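Local coordinates for protein nitrilotriacetate monooxygenase (Burkholderia pseudomallei, PDB 3SDO) that probably acts as a flavin-dependent monooxygenase of the bacterial luciferase-like family, using FMN in oxidation with molecular oxygen, at residues G122-N127 against G212-F217. Sequence-based numbering, arbitrary orientation.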
loop_
_atom_site.group_PDB
_atom_site.type_symbol
_atom_site.label_atom_id
_atom_site.label_comp_id
_atom_site.label_asym_id
_atom_site.label_seq_id
_atom_site.Cartn_x
_atom_site.Cartn_y
_atom_site.Cartn_z
ATOM N N GLY A 122 -4.463 -1.147 -15.230
ATOM C CA GLY A 122 -5.901 -1.322 -15.076
ATOM C C GLY A 122 -6.318 -2.611 -14.413
ATOM O O GLY A 122 -7.294 -3.244 -14.837
ATOM N N ARG A 123 -5.614 -3.006 -13.347
ATOM C CA ARG A 123 -5.903 -4.249 -12.669
ATOM C C ARG A 123 -6.276 -4.091 -11.190
ATOM O O ARG A 123 -6.392 -5.087 -10.479
ATOM C CB ARG A 123 -4.680 -5.170 -12.784
ATOM C CG ARG A 123 -4.394 -5.647 -14.186
ATOM C CD ARG A 123 -3.268 -6.699 -14.179
ATOM N NE ARG A 123 -1.931 -6.105 -14.037
ATOM C CZ ARG A 123 -0.913 -6.625 -13.344
ATOM N NH1 ARG A 123 -1.051 -7.726 -12.607
ATOM N NH2 ARG A 123 0.264 -6.007 -13.354
ATOM N N ALA A 124 -6.464 -2.857 -10.724
ATOM C CA ALA A 124 -6.775 -2.629 -9.309
ATOM C C ALA A 124 -8.232 -2.930 -8.950
ATOM O O ALA A 124 -9.156 -2.736 -9.767
ATOM C CB ALA A 124 -6.438 -1.197 -8.921
ATOM N N GLY A 125 -8.434 -3.355 -7.709
ATOM C CA GLY A 125 -9.769 -3.485 -7.113
ATOM C C GLY A 125 -9.721 -3.014 -5.671
ATOM O O GLY A 125 -8.694 -3.154 -5.005
ATOM N N TRP A 126 -10.805 -2.402 -5.192
ATOM C CA TRP A 126 -10.874 -1.964 -3.800
ATOM C C TRP A 126 -12.013 -2.697 -3.137
ATOM O O TRP A 126 -13.161 -2.588 -3.594
ATOM C CB TRP A 126 -11.083 -0.432 -3.698
ATOM C CG TRP A 126 -11.406 0.116 -2.311
ATOM C CD1 TRP A 126 -11.064 -0.424 -1.119
ATOM C CD2 TRP A 126 -12.104 1.347 -2.004
ATOM N NE1 TRP A 126 -11.516 0.371 -0.082
ATOM C CE2 TRP A 126 -12.165 1.456 -0.602
ATOM C CE3 TRP A 126 -12.695 2.347 -2.784
ATOM C CZ2 TRP A 126 -12.804 2.519 0.039
ATOM C CZ3 TRP A 126 -13.314 3.406 -2.158
ATOM C CH2 TRP A 126 -13.373 3.481 -0.754
ATOM N N ASN A 127 -11.687 -3.459 -2.084
ATOM C CA ASN A 127 -12.678 -4.087 -1.230
ATOM C C ASN A 127 -13.041 -3.096 -0.149
ATOM O O ASN A 127 -12.240 -2.843 0.760
ATOM C CB ASN A 127 -12.183 -5.399 -0.599
ATOM C CG ASN A 127 -13.211 -5.998 0.349
ATOM O OD1 ASN A 127 -14.418 -6.001 0.048
ATOM N ND2 ASN A 127 -12.755 -6.497 1.500
ATOM N N GLY A 212 -10.690 2.427 -16.493
ATOM C CA GLY A 212 -11.524 3.589 -16.126
ATOM C C GLY A 212 -11.370 3.948 -14.665
ATOM O O GLY A 212 -10.848 5.019 -14.319
ATOM N N GLN A 213 -11.839 3.039 -13.819
ATOM C CA GLN A 213 -11.687 3.117 -12.386
ATOM C C GLN A 213 -11.465 1.715 -11.831
ATOM O O GLN A 213 -11.868 0.711 -12.453
ATOM C CB GLN A 213 -12.967 3.626 -11.728
ATOM C CG GLN A 213 -13.475 4.968 -12.195
ATOM C CD GLN A 213 -14.685 5.418 -11.378
ATOM O OE1 GLN A 213 -15.292 4.626 -10.637
ATOM N NE2 GLN A 213 -15.028 6.690 -11.497
ATOM N N PRO A 214 -10.886 1.635 -10.625
ATOM C CA PRO A 214 -10.745 0.343 -9.997
ATOM C C PRO A 214 -12.103 -0.310 -9.716
ATOM O O PRO A 214 -13.105 0.392 -9.536
ATOM C CB PRO A 214 -10.015 0.661 -8.690
ATOM C CG PRO A 214 -9.361 1.954 -8.894
ATOM C CD PRO A 214 -10.179 2.702 -9.882
ATOM N N VAL A 215 -12.120 -1.637 -9.724
ATOM C CA VAL A 215 -13.334 -2.423 -9.475
ATOM C C VAL A 215 -13.699 -2.421 -7.966
ATOM O O VAL A 215 -12.816 -2.572 -7.077
ATOM C CB VAL A 215 -13.153 -3.856 -9.988
ATOM C CG1 VAL A 215 -14.435 -4.691 -9.808
ATOM C CG2 VAL A 215 -12.739 -3.826 -11.475
ATOM N N ILE A 216 -14.980 -2.216 -7.671
ATOM C CA ILE A 216 -15.427 -2.181 -6.283
ATOM C C ILE A 216 -15.939 -3.552 -5.856
ATOM O O ILE A 216 -16.881 -4.105 -6.461
ATOM C CB ILE A 216 -16.542 -1.131 -6.054
ATOM C CG1 ILE A 216 -16.086 0.254 -6.496
ATOM C CG2 ILE A 216 -16.988 -1.097 -4.571
ATOM C CD1 ILE A 216 -14.753 0.725 -5.928
ATOM N N PHE A 217 -15.299 -4.079 -4.813
ATOM C CA PHE A 217 -15.697 -5.295 -4.129
ATOM C C PHE A 217 -16.327 -4.913 -2.796
ATOM O O PHE A 217 -15.920 -3.930 -2.157
ATOM C CB PHE A 217 -14.475 -6.186 -3.873
ATOM C CG PHE A 217 -13.987 -6.908 -5.095
ATOM C CD1 PHE A 217 -13.371 -6.231 -6.113
ATOM C CD2 PHE A 217 -14.129 -8.276 -5.198
ATOM C CE1 PHE A 217 -12.925 -6.893 -7.219
ATOM C CE2 PHE A 217 -13.719 -8.955 -6.319
ATOM C CZ PHE A 217 -13.128 -8.265 -7.331
#
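The Trp126 indole meets methyl CD1 of Ile216 obliquely, with Trp126 CE3 4.1 Å from it; the two side chains run alongside each other, pointing the same way. Indole CG stands anti to its own backbone N (chi1 170°), whereas CG1 of Ile216 takes the place beside the backbone N; with chi1 -56° and a second bend at chi2, CD1 is brought beside CE3 on the benzo half. The Phe217 ring leaves the opposite face of the sheet these two strands share and presents its edge to carbonyl oxygens: Trp126 O lies near the ring plane and Val215 O in it. The ring reaches back over Gly125: Phe217 CE1 lies 4.7 Å from Gly125 CA, on the side of the strand where the glycine has no side chain.

Parallel pairing is established by bridges from Gly125 to Val215, Trp126 to Ile216 and Asn127 to Phe217. Trp126 uses both its N-H and its C=O across the pair, bonding to residues on either side of its bridge partner Ile216, as in parallel strands. Its N donates to Val215 O (2.8 Å); the C=O...N angle at Val215 O is 169°, so Trp126 N approaches almost head-on. Its O accepts from Phe217 N (2.9 Å). One step earlier, Val215 N donates to Ala124 O (3.2 Å). The donors of these last two are tilted from the carbonyl planes. CA-H...O contacts supplement them, including Asn127 CA to Phe217 O at 3.4 Å. Where the strands begin, Ala124 CB packs on Pro214 CB at 4.0 Å.

Ala124 O has a second donor in Gln211, and Trp126 NE1 bonds to Met99 O. On the barrel's outer side, helices 150-165 and 106-119 both touch Trp126 and Pro214. Asn127 faces inward near Thr98, a predicted FMN-binding residue. Strands 94-100 and 235-238 flank the pair, adjacent staves of the TIM-barrel-type parallel sheet.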